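Local coordinates for transcriptional regulator, LYSR family (Neisseria meningitidis, PDB 4AB5), which probably acts as a LysR-family, MetR-like transcriptional regulator of methionine biosynthesis, and is seen here as its regulatory domain alone, at residues P25-F30 against V37-V42; S73-F78 against Y197-C202; V63-K68 against L120-L125; H90-A93 against V97-A100. All coordinates share one frame; numbering follows the deposited sequence.

Contact 1 (P25-F30 against V37-V42); sequences PAMGEF and VELDIV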
loop_
_atom_site.group_PDB
_atom_site.type_symbol
_atom_site.label_atom_id
_atom_site.label_comp_id
_atom_site.label_asym_id
_atom_site.label_seq_id
_atom_site.Cartn_x
_atom_site.Cartn_y
_atom_site.Cartn_z
ATOM N N PRO B 25 6.011 -10.688 4.443
ATOM C CA PRO B 25 6.909 -11.836 4.193
ATOM C C PRO B 25 7.222 -12.676 5.442
ATOM O O PRO B 25 7.594 -13.839 5.298
ATOM C CB PRO B 25 8.162 -11.204 3.580
ATOM C CG PRO B 25 8.139 -9.806 3.989
ATOM C CD PRO B 25 6.717 -9.407 4.220
ATOM N N ALA B 26 7.047 -12.109 6.661
ATOM C CA ALA B 26 7.243 -12.835 7.927
ATOM C C ALA B 26 6.148 -13.899 8.049
ATOM O O ALA B 26 6.436 -15.028 8.461
ATOM C CB ALA B 26 7.202 -11.882 9.114
HETATM N N MSE B 27 4.912 -13.556 7.615
HETATM C CA MSE B 27 3.756 -14.460 7.572
HETATM C C MSE B 27 3.978 -15.551 6.533
HETATM O O MSE B 27 3.599 -16.697 6.762
HETATM C CB MSE B 27 2.467 -13.694 7.229
HETATM C CG MSE B 27 1.879 -12.925 8.394
HETATM SE SE MSE B 27 0.281 -11.932 7.856
HETATM C CE MSE B 27 -1.032 -13.407 7.774
ATOM N N GLY B 28 4.597 -15.175 5.409
ATOM C CA GLY B 28 4.916 -16.067 4.297
ATOM C C GLY B 28 5.941 -17.137 4.621
ATOM O O GLY B 28 5.965 -18.181 3.965
ATOM N N GLU B 29 6.813 -16.866 5.618
ATOM C CA GLU B 29 7.859 -17.777 6.110
ATOM C C GLU B 29 7.279 -18.673 7.209
ATOM O O GLU B 29 7.540 -19.875 7.226
ATOM C CB GLU B 29 9.080 -16.971 6.614
ATOM C CG GLU B 29 10.312 -17.810 6.916
ATOM C CD GLU B 29 11.555 -17.014 7.267
ATOM O OE1 GLU B 29 12.296 -16.622 6.336
ATOM O OE2 GLU B 29 11.788 -16.769 8.471
ATOM N N PHE B 30 6.485 -18.081 8.112
ATOM C CA PHE B 30 5.805 -18.763 9.218
ATOM C C PHE B 30 4.817 -19.839 8.710
ATOM O O PHE B 30 4.804 -20.947 9.241
ATOM C CB PHE B 30 5.071 -17.725 10.094
ATOM C CG PHE B 30 4.228 -18.283 11.219
ATOM C CD1 PHE B 30 2.887 -18.600 11.014
ATOM C CD2 PHE B 30 4.759 -18.443 12.490
ATOM C CE1 PHE B 30 2.108 -19.126 12.046
ATOM C CE2 PHE B 30 3.972 -18.942 13.530
ATOM C CZ PHE B 30 2.659 -19.298 13.297
ATOM N N VAL B 37 -1.758 -23.612 11.986
ATOM C CA VAL B 37 -2.053 -22.350 12.662
ATOM C C VAL B 37 -2.751 -21.461 11.642
ATOM O O VAL B 37 -2.167 -21.128 10.606
ATOM C CB VAL B 37 -0.771 -21.695 13.274
ATOM C CG1 VAL B 37 -1.040 -20.284 13.797
ATOM C CG2 VAL B 37 -0.171 -22.564 14.372
ATOM N N GLU B 38 -4.021 -21.122 11.912
ATOM C CA GLU B 38 -4.821 -20.260 11.040
ATOM C C GLU B 38 -4.378 -18.807 11.187
ATOM O O GLU B 38 -4.418 -18.254 12.279
ATOM C CB GLU B 38 -6.319 -20.420 11.338
ATOM C CG GLU B 38 -6.898 -21.738 10.849
ATOM C CD GLU B 38 -8.376 -21.922 11.133
ATOM O OE1 GLU B 38 -8.741 -22.117 12.316
ATOM O OE2 GLU B 38 -9.167 -21.900 10.162
ATOM N N LEU B 39 -3.906 -18.216 10.093
ATOM C CA LEU B 39 -3.416 -16.837 10.067
ATOM C C LEU B 39 -4.501 -15.846 9.645
ATOM O O LEU B 39 -5.360 -16.171 8.825
ATOM C CB LEU B 39 -2.187 -16.717 9.143
ATOM C CG LEU B 39 -0.848 -17.255 9.672
ATOM C CD1 LEU B 39 0.141 -17.437 8.531
ATOM C CD2 LEU B 39 -0.237 -16.317 10.714
ATOM N N ASP B 40 -4.454 -14.637 10.213
ATOM C CA ASP B 40 -5.391 -13.554 9.919
ATOM C C ASP B 40 -4.777 -12.204 10.259
ATOM O O ASP B 40 -3.847 -12.140 11.065
ATOM C CB ASP B 40 -6.725 -13.741 10.678
ATOM C CG ASP B 40 -7.932 -13.093 10.013
ATOM O OD1 ASP B 40 -7.797 -12.616 8.867
ATOM O OD2 ASP B 40 -9.018 -13.104 10.618
ATOM N N ILE B 41 -5.282 -11.129 9.615
ATOM C CA ILE B 41 -4.859 -9.748 9.856
ATOM C C ILE B 41 -6.080 -9.002 10.355
ATOM O O ILE B 41 -7.104 -9.000 9.677
ATOM C CB ILE B 41 -4.200 -9.061 8.619
ATOM C CG1 ILE B 41 -2.970 -9.861 8.108
ATOM C CG2 ILE B 41 -3.816 -7.595 8.948
ATOM C CD1 ILE B 41 -2.716 -9.774 6.642
ATOM N N VAL B 42 -5.988 -8.424 11.564
ATOM C CA VAL B 42 -7.060 -7.648 12.203
ATOM C C VAL B 42 -6.615 -6.170 12.172
ATOM O O VAL B 42 -5.753 -5.767 12.954
ATOM C CB VAL B 42 -7.374 -8.163 13.641
ATOM C CG1 VAL B 42 -8.661 -7.543 14.180
ATOM C CG2 VAL B 42 -7.462 -9.689 13.685
#
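The Phe30 ring meets strand 37-42 with its edge: Val37 CG1 lies in the ring plane, 3.8 Å from CE1, and Leu39 CD1 sits close to that plane, 3.9 Å from CD1. Elsewhere the ring stacks with Trp34 and packs edge-to-face with Phe201. With CG anti to the backbone N (chi1 175°), Phe30 reaches out from the helix and crosses Val37 at about a right angle. One turn earlier, Met27, present as selenomethionine, runs nearly straight to its selenium and then bends at chi3 (76°). The bend lays Met27 CE 3.8 Å from Leu39 CB and keeps Met27 SE 3.9 Å from Ile41 CG1. A long, flexible apolar chain suits this place, because it can lie against two branched residues at once, while beta-branched Val37 and Ile41 sit readily in a strand. Asp40 points away from the helix and forms a salt bridge with Arg135 of the second subunit. Helix 20-33 is the crossover of a beta-alpha-beta unit: its segment 25-30 runs nearly antiparallel (171°) to strand 37-42, whose parallel partner is strand 8-13, and helix 196-212 packs alongside it.

Contact 2 (S73-F78 against Y197-C202); sequences SFQPLF and YLNNFC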
loop_
_atom_site.group_PDB
_atom_site.type_symbol
_atom_site.label_atom_id
_atom_site.label_comp_id
_atom_site.label_asym_id
_atom_site.label_seq_id
_atom_site.Cartn_x
_atom_site.Cartn_y
_atom_site.Cartn_z
ATOM N N SER B 73 1.762 -9.275 27.794
ATOM C CA SER B 73 3.221 -9.395 27.795
ATOM C C SER B 73 3.819 -8.859 26.496
ATOM O O SER B 73 3.275 -9.071 25.411
ATOM C CB SER B 73 3.668 -10.830 28.045
ATOM O OG SER B 73 3.116 -11.309 29.258
ATOM N N PHE B 74 4.925 -8.125 26.634
ATOM C CA PHE B 74 5.625 -7.494 25.521
ATOM C C PHE B 74 6.909 -8.189 25.195
ATOM O O PHE B 74 7.628 -8.647 26.091
ATOM C CB PHE B 74 5.904 -6.010 25.809
ATOM C CG PHE B 74 4.648 -5.194 25.899
ATOM C CD1 PHE B 74 4.031 -4.709 24.746
ATOM C CD2 PHE B 74 4.070 -4.915 27.131
ATOM C CE1 PHE B 74 2.854 -3.960 24.828
ATOM C CE2 PHE B 74 2.903 -4.156 27.218
ATOM C CZ PHE B 74 2.301 -3.679 26.070
ATOM N N GLN B 75 7.209 -8.234 23.896
ATOM C CA GLN B 75 8.409 -8.840 23.361
ATOM C C GLN B 75 9.063 -7.820 22.431
ATOM O O GLN B 75 8.420 -7.395 21.460
ATOM C CB GLN B 75 8.057 -10.131 22.610
ATOM C CG GLN B 75 9.242 -11.063 22.406
ATOM C CD GLN B 75 8.857 -12.457 21.965
ATOM O OE1 GLN B 75 9.720 -13.283 21.688
ATOM N NE2 GLN B 75 7.587 -12.691 21.638
ATOM N N PRO B 76 10.306 -7.368 22.719
ATOM C CA PRO B 76 10.951 -6.403 21.812
ATOM C C PRO B 76 11.242 -6.993 20.434
ATOM O O PRO B 76 11.633 -8.159 20.322
ATOM C CB PRO B 76 12.245 -6.039 22.536
ATOM C CG PRO B 76 12.524 -7.188 23.437
ATOM C CD PRO B 76 11.196 -7.738 23.840
ATOM N N LEU B 77 11.010 -6.205 19.390
ATOM C CA LEU B 77 11.319 -6.631 18.033
ATOM C C LEU B 77 12.605 -5.922 17.620
ATOM O O LEU B 77 13.673 -6.544 17.630
ATOM C CB LEU B 77 10.160 -6.357 17.049
ATOM C CG LEU B 77 8.859 -7.140 17.280
ATOM C CD1 LEU B 77 7.751 -6.630 16.377
ATOM C CD2 LEU B 77 9.065 -8.663 17.138
ATOM N N PHE B 78 12.515 -4.606 17.344
ATOM C CA PHE B 78 13.640 -3.767 16.926
ATOM C C PHE B 78 13.308 -2.282 16.953
ATOM O O PHE B 78 12.136 -1.901 16.868
ATOM C CB PHE B 78 14.122 -4.148 15.503
ATOM C CG PHE B 78 13.039 -4.537 14.515
ATOM C CD1 PHE B 78 12.186 -3.578 13.973
ATOM C CD2 PHE B 78 12.880 -5.863 14.121
ATOM C CE1 PHE B 78 11.186 -3.940 13.064
ATOM C CE2 PHE B 78 11.885 -6.224 13.207
ATOM C CZ PHE B 78 11.040 -5.261 12.690
ATOM N N TYR B 197 4.466 -21.115 18.696
ATOM C CA TYR B 197 4.301 -20.431 17.417
ATOM C C TYR B 197 4.279 -18.924 17.529
ATOM O O TYR B 197 4.818 -18.255 16.644
ATOM C CB TYR B 197 3.111 -20.962 16.611
ATOM C CG TYR B 197 1.770 -20.909 17.306
ATOM C CD1 TYR B 197 0.978 -19.761 17.254
ATOM C CD2 TYR B 197 1.237 -22.040 17.917
ATOM C CE1 TYR B 197 -0.273 -19.715 17.868
ATOM C CE2 TYR B 197 -0.023 -22.014 18.511
ATOM C CZ TYR B 197 -0.771 -20.845 18.497
ATOM O OH TYR B 197 -2.009 -20.802 19.092
ATOM N N LEU B 198 3.675 -18.392 18.620
ATOM C CA LEU B 198 3.612 -16.955 18.891
ATOM C C LEU B 198 5.022 -16.437 19.087
ATOM O O LEU B 198 5.405 -15.462 18.449
ATOM C CB LEU B 198 2.758 -16.647 20.138
ATOM C CG LEU B 198 1.251 -16.886 20.034
ATOM C CD1 LEU B 198 0.574 -16.534 21.328
ATOM C CD2 LEU B 198 0.627 -16.066 18.905
ATOM N N ASN B 199 5.811 -17.141 19.907
ATOM C CA ASN B 199 7.204 -16.839 20.180
ATOM C C ASN B 199 8.050 -16.993 18.925
ATOM O O ASN B 199 8.907 -16.147 18.671
ATOM C CB ASN B 199 7.730 -17.717 21.316
ATOM C CG ASN B 199 8.380 -16.948 22.418
ATOM O OD1 ASN B 199 9.587 -17.052 22.638
ATOM N ND2 ASN B 199 7.649 -16.036 23.042
ATOM N N ASN B 200 7.777 -18.051 18.121
ATOM C CA ASN B 200 8.500 -18.304 16.885
ATOM C C ASN B 200 8.171 -17.266 15.804
ATOM O O ASN B 200 9.046 -16.941 15.000
ATOM C CB ASN B 200 8.326 -19.746 16.422
ATOM C CG ASN B 200 9.144 -20.096 15.219
ATOM O OD1 ASN B 200 10.381 -20.044 15.204
ATOM N ND2 ASN B 200 8.446 -20.381 14.156
ATOM N N PHE B 201 6.940 -16.705 15.809
ATOM C CA PHE B 201 6.583 -15.655 14.850
ATOM C C PHE B 201 7.408 -14.388 15.112
ATOM O O PHE B 201 7.828 -13.723 14.167
ATOM C CB PHE B 201 5.078 -15.336 14.865
ATOM C CG PHE B 201 4.649 -14.391 13.767
ATOM C CD1 PHE B 201 4.804 -14.736 12.430
ATOM C CD2 PHE B 201 4.075 -13.160 14.072
ATOM C CE1 PHE B 201 4.402 -13.861 11.415
ATOM C CE2 PHE B 201 3.666 -12.284 13.055
ATOM C CZ PHE B 201 3.845 -12.633 11.733
ATOM N N CYS B 202 7.672 -14.089 16.396
ATOM C CA CYS B 202 8.474 -12.936 16.810
ATOM C C CYS B 202 9.936 -13.111 16.462
ATOM O O CYS B 202 10.574 -12.143 16.031
ATOM C CB CYS B 202 8.282 -12.640 18.285
ATOM S SG CYS B 202 6.564 -12.332 18.744
#
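Gln75 reaches across from its strand to Cys202 on helix 197-202, and here the contact is tight. Its CG is anti to the backbone N (chi1 -161°) and the chain stays extended beyond, which brings the amide up against the Cys202 side chain: Gln75 NE2 is 3.1 Å from Cys202 SG and 3.4 Å from Cys202 CB. Cysteine suits the helix face here, being small enough to let the glutamine amide come close to the helix. Farther along the strand, Leu77 closes the buried part with an apolar branch, its CD2 lying 4.0 Å from Cys202 O and 4.2 Å from Cys202 CB.

The strand belongs to the long 72-86 element, which pairs with strand 171-189 in the mixed sheet of this periplasmic-binding-protein-like fold. Leu77 and Phe78 both stand opposite Leu184, making a classic beta bulge, while helix 197-202 runs at only 24° to the strand direction.

On the more exposed side, at Asn199, the packing slackens. This residue crosses Gln75 at about a right angle, with the amide planes 28° apart, and Asn199 ND2 comes no nearer than 3.6 Å to Gln75 NE2. Both residues are partly exposed, a place that polar amides tolerate well. Gln75 OE1 accepts a weak hydrogen bond from Arg206, whose guanidinium also binds the carbonyl of Pro76.

Contact 3 (V63-K68 against L120-L125); sequences VSEAEK and LPKKIL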
loop_
_atom_site.group_PDB
_atom_site.type_symbol
_atom_site.label_atom_id
_atom_site.label_comp_id
_atom_site.label_asym_id
_atom_site.label_seq_id
_atom_site.Cartn_x
_atom_site.Cartn_y
_atom_site.Cartn_z
ATOM N N VAL B 63 3.073 -3.205 18.178
ATOM C CA VAL B 63 2.926 -1.934 18.891
ATOM C C VAL B 63 4.222 -1.097 18.947
ATOM O O VAL B 63 5.320 -1.657 18.923
ATOM C CB VAL B 63 2.285 -2.143 20.296
ATOM C CG1 VAL B 63 0.825 -2.606 20.188
ATOM C CG2 VAL B 63 3.111 -3.102 21.163
ATOM N N SER B 64 4.067 0.248 19.036
ATOM C CA SER B 64 5.145 1.246 19.118
ATOM C C SER B 64 5.575 1.578 20.558
ATOM O O SER B 64 6.537 2.327 20.754
ATOM C CB SER B 64 4.748 2.520 18.385
ATOM O OG SER B 64 4.654 2.266 16.996
ATOM N N GLU B 65 4.873 1.021 21.555
ATOM C CA GLU B 65 5.188 1.231 22.964
ATOM C C GLU B 65 4.853 -0.001 23.816
ATOM O O GLU B 65 3.907 -0.736 23.519
ATOM C CB GLU B 65 4.583 2.542 23.519
ATOM C CG GLU B 65 3.069 2.570 23.655
ATOM C CD GLU B 65 2.308 3.024 22.427
ATOM O OE1 GLU B 65 2.239 2.246 21.447
ATOM O OE2 GLU B 65 1.752 4.145 22.458
ATOM N N ALA B 66 5.669 -0.236 24.844
ATOM C CA ALA B 66 5.550 -1.375 25.750
ATOM C C ALA B 66 4.985 -0.899 27.112
ATOM O O ALA B 66 5.575 -1.128 28.176
ATOM C CB ALA B 66 6.906 -2.047 25.912
ATOM N N GLU B 67 3.822 -0.220 27.040
ATOM C CA GLU B 67 3.057 0.321 28.169
ATOM C C GLU B 67 2.618 -0.826 29.079
ATOM O O GLU B 67 1.760 -1.623 28.689
ATOM C CB GLU B 67 1.843 1.146 27.654
ATOM C CG GLU B 67 1.124 0.543 26.441
ATOM C CD GLU B 67 0.287 1.449 25.550
ATOM O OE1 GLU B 67 -0.145 2.533 26.007
ATOM O OE2 GLU B 67 0.054 1.057 24.382
ATOM N N LYS B 68 3.268 -0.951 30.260
ATOM C CA LYS B 68 2.985 -2.016 31.219
ATOM C C LYS B 68 1.482 -2.110 31.489
ATOM O O LYS B 68 0.881 -1.199 32.054
ATOM C CB LYS B 68 3.820 -1.859 32.504
ATOM C CG LYS B 68 3.583 -2.953 33.545
ATOM C CD LYS B 68 4.587 -2.882 34.687
ATOM C CE LYS B 68 4.362 -4.004 35.670
ATOM N NZ LYS B 68 5.480 -4.129 36.643
ATOM N N LEU B 120 6.463 11.279 14.810
ATOM C CA LEU B 120 6.857 12.686 14.651
ATOM C C LEU B 120 5.857 13.654 15.325
ATOM O O LEU B 120 6.280 14.316 16.271
ATOM C CB LEU B 120 7.176 13.063 13.185
ATOM C CG LEU B 120 7.242 14.578 12.869
ATOM C CD1 LEU B 120 8.539 15.191 13.333
ATOM C CD2 LEU B 120 7.047 14.828 11.408
ATOM N N PRO B 121 4.546 13.702 14.949
ATOM C CA PRO B 121 3.616 14.598 15.659
ATOM C C PRO B 121 3.534 14.365 17.165
ATOM O O PRO B 121 3.666 15.320 17.929
ATOM C CB PRO B 121 2.275 14.336 14.965
ATOM C CG PRO B 121 2.656 13.868 13.582
ATOM C CD PRO B 121 3.856 13.013 13.835
ATOM N N LYS B 122 3.369 13.103 17.591
ATOM C CA LYS B 122 3.247 12.709 18.997
ATOM C C LYS B 122 4.457 13.081 19.883
ATOM O O LYS B 122 4.269 13.678 20.951
ATOM C CB LYS B 122 2.895 11.205 19.108
ATOM C CG LYS B 122 2.906 10.628 20.526
ATOM C CD LYS B 122 2.145 9.314 20.639
ATOM C CE LYS B 122 3.012 8.104 20.406
ATOM N NZ LYS B 122 2.271 6.832 20.642
ATOM N N LYS B 123 5.673 12.699 19.455
ATOM C CA LYS B 123 6.906 12.893 20.222
ATOM C C LYS B 123 7.593 14.241 20.054
ATOM O O LYS B 123 8.476 14.555 20.853
ATOM C CB LYS B 123 7.921 11.780 19.887
ATOM C CG LYS B 123 7.502 10.374 20.306
ATOM C CD LYS B 123 8.296 9.326 19.551
ATOM C CE LYS B 123 8.537 8.102 20.398
ATOM N NZ LYS B 123 9.064 6.970 19.595
ATOM N N ILE B 124 7.265 15.006 18.998
ATOM C CA ILE B 124 7.986 16.246 18.685
ATOM C C ILE B 124 7.120 17.498 18.480
ATOM O O ILE B 124 7.390 18.533 19.089
ATOM C CB ILE B 124 8.955 15.989 17.471
ATOM C CG1 ILE B 124 9.787 14.665 17.641
ATOM C CG2 ILE B 124 9.803 17.223 17.087
ATOM C CD1 ILE B 124 11.338 14.699 17.481
ATOM N N LEU B 125 6.132 17.410 17.587
ATOM C CA LEU B 125 5.264 18.502 17.146
ATOM C C LEU B 125 4.188 18.886 18.170
ATOM O O LEU B 125 4.193 20.029 18.632
ATOM C CB LEU B 125 4.638 18.128 15.781
ATOM C CG LEU B 125 5.389 18.436 14.465
ATOM C CD1 LEU B 125 6.900 18.307 14.580
ATOM C CD2 LEU B 125 4.888 17.564 13.354
HETATM O O HOH W 1 7.573 4.216 18.778
#
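Two bent side chains bring Glu65 and Lys122 together. Glu65 CG stands between its own backbone N and carbonyl carbon (chi1 69°), and the chain turns again at chi2 (-88°); two bends in a row swing the carboxylate round to meet Lys122. Lys122 starts out anti to the backbone N and bends only at chi3 (91°), so most of its length is spent reaching outward. The domain has a periplasmic-binding-protein-like fold, and, as in relatives, the contact probably links the two subdomains that flank the effector cleft: the loop after strand 60-63 faces helix 119-125.

Long charged residues suit such a place, since they can join two backbones that stay well apart. The chains cross at an angle and touch at their ends, forming a salt bridge whose hydrogen bond, Lys122 NZ to Glu65 OE2, is weak at 3.3 Å. Lys122 NZ also binds the carbonyl oxygen of Glu116, so the ammonium group has partners on both sides of the contact.

The neighbouring Lys123 is committed mainly to its own surroundings, with a salt bridge to Asp119 and a hydrogen bond to the carbonyl of Gln181. Its link to the loop runs through one water, which donates to Ser64 O at 2.9 Å and accepts weakly from Lys123 NZ at 3.2 Å.

Contact 4 (H90-A93 against V97-A100); sequences HPLA and VWTA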
loop_
_atom_site.group_PDB
_atom_site.type_symbol
_atom_site.label_atom_id
_atom_site.label_comp_id
_atom_site.label_asym_id
_atom_site.label_seq_id
_atom_site.Cartn_x
_atom_site.Cartn_y
_atom_site.Cartn_z
ATOM N N HIS B 90 14.283 21.417 -2.471
ATOM C CA HIS B 90 13.666 21.984 -1.263
ATOM C C HIS B 90 14.644 22.741 -0.338
ATOM O O HIS B 90 15.724 22.222 -0.063
ATOM C CB HIS B 90 12.930 20.868 -0.466
ATOM C CG HIS B 90 11.939 21.377 0.543
ATOM N ND1 HIS B 90 10.573 21.300 0.316
ATOM C CD2 HIS B 90 12.144 21.968 1.744
ATOM C CE1 HIS B 90 10.000 21.852 1.376
ATOM N NE2 HIS B 90 10.908 22.274 2.256
ATOM N N PRO B 91 14.254 23.941 0.181
ATOM C CA PRO B 91 15.130 24.684 1.107
ATOM C C PRO B 91 15.641 23.904 2.324
ATOM O O PRO B 91 16.769 24.141 2.761
ATOM C CB PRO B 91 14.249 25.859 1.541
ATOM C CG PRO B 91 13.341 26.074 0.380
ATOM C CD PRO B 91 13.013 24.698 -0.085
ATOM N N LEU B 92 14.832 22.965 2.854
ATOM C CA LEU B 92 15.200 22.147 4.017
ATOM C C LEU B 92 16.372 21.192 3.790
ATOM O O LEU B 92 16.958 20.720 4.767
ATOM C CB LEU B 92 13.998 21.405 4.615
ATOM C CG LEU B 92 12.965 22.240 5.370
ATOM C CD1 LEU B 92 11.724 21.419 5.634
ATOM C CD2 LEU B 92 13.531 22.787 6.684
ATOM N N ALA B 93 16.749 20.946 2.522
ATOM C CA ALA B 93 17.896 20.100 2.187
ATOM C C ALA B 93 19.199 20.790 2.622
ATOM O O ALA B 93 20.208 20.117 2.826
ATOM C CB ALA B 93 17.922 19.800 0.694
ATOM N N VAL B 97 20.123 18.943 10.182
ATOM C CA VAL B 97 19.193 18.554 11.240
ATOM C C VAL B 97 17.946 19.459 11.181
ATOM O O VAL B 97 18.082 20.681 11.114
ATOM C CB VAL B 97 19.884 18.602 12.636
ATOM C CG1 VAL B 97 18.909 18.258 13.754
ATOM C CG2 VAL B 97 21.100 17.682 12.690
ATOM N N TRP B 98 16.741 18.861 11.224
ATOM C CA TRP B 98 15.486 19.610 11.233
ATOM C C TRP B 98 14.954 19.725 12.656
ATOM O O TRP B 98 14.706 18.704 13.308
ATOM C CB TRP B 98 14.426 18.952 10.333
ATOM C CG TRP B 98 14.779 18.859 8.876
ATOM C CD1 TRP B 98 15.854 19.419 8.247
ATOM C CD2 TRP B 98 14.025 18.186 7.858
ATOM N NE1 TRP B 98 15.823 19.128 6.904
ATOM C CE2 TRP B 98 14.703 18.385 6.634
ATOM C CE3 TRP B 98 12.830 17.445 7.857
ATOM C CZ2 TRP B 98 14.251 17.833 5.429
ATOM C CZ3 TRP B 98 12.364 16.931 6.654
ATOM C CH2 TRP B 98 13.072 17.121 5.461
ATOM N N THR B 99 14.795 20.964 13.150
ATOM C CA THR B 99 14.234 21.224 14.482
ATOM C C THR B 99 12.708 21.152 14.334
ATOM O O THR B 99 12.211 21.245 13.209
ATOM C CB THR B 99 14.674 22.620 15.008
ATOM O OG1 THR B 99 14.132 23.646 14.175
ATOM C CG2 THR B 99 16.187 22.777 15.107
ATOM N N ALA B 100 11.966 21.025 15.443
ATOM C CA ALA B 100 10.496 20.999 15.436
ATOM C C ALA B 100 9.917 22.229 14.698
ATOM O O ALA B 100 8.978 22.091 13.908
ATOM C CB ALA B 100 9.974 20.948 16.864
#
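Trp98 turns its indole against Leu92, and the ring can be followed outward from CB. The first torsion sets CG anti to the carbonyl carbon, which carries the ring from the strand toward the short 3-10 turn. CD1, the first ring atom to come near, is 3.9 Å from Leu92 O. At NE1 the main polar event occurs: its N-H is given to Leu92 O at 2.9 Å, bent to 146° at the hydrogen. The donor stands above the carbonyl plane, 43° out of it, and the oxygen is tilted 22° from the indole plane, so this is a sound but not ideally aimed bond. Farther along, CE2 and CZ2 both lie 3.7 Å from Leu92 CB, which sits over one face of the indole toward its rim, with Leu92 CD2 over the same face.

Tryptophan suits this place because a buried ring with one N-H can bind a carbonyl and still offer a broad apolar face to leucine. The turn itself is closed by Ala93 N bonding to His90 O at 3.1 Å, and Ala93 O is held by Arg173. Both ends of the local loop thus meet on strand 171-189, where the Trp98 backbone pairs with Gln174 and Thr176. Such a short strand, pairing in parallel with strand 171-189 and next in the chain after strand 72-86, beyond the 3-10 turn, belongs to the mixed sheet of this LysR substrate-binding domain.

Along the chain contact 1 closes first; contacts 2 and 3 then interlock, and contact 4 nests inside both of their loops. Contacts 1 and 2 lie about 13 Å apart between centres and touch directly, as helices 20-33 and 196-212 lie together on one end of the domain. Contact 2 also meets contact 3, where the Phe74 ring packs on the loop around Ala66. Contact 3 in turn touches contact 4 through Ile124 and Ala100, whereas contacts 1 and 4 are about 39 Å apart between centres, on opposite sides of the centre of the chain. Strands 72-86 and 171-189 span this length, consistent with two joined subdomains in the regulatory domain.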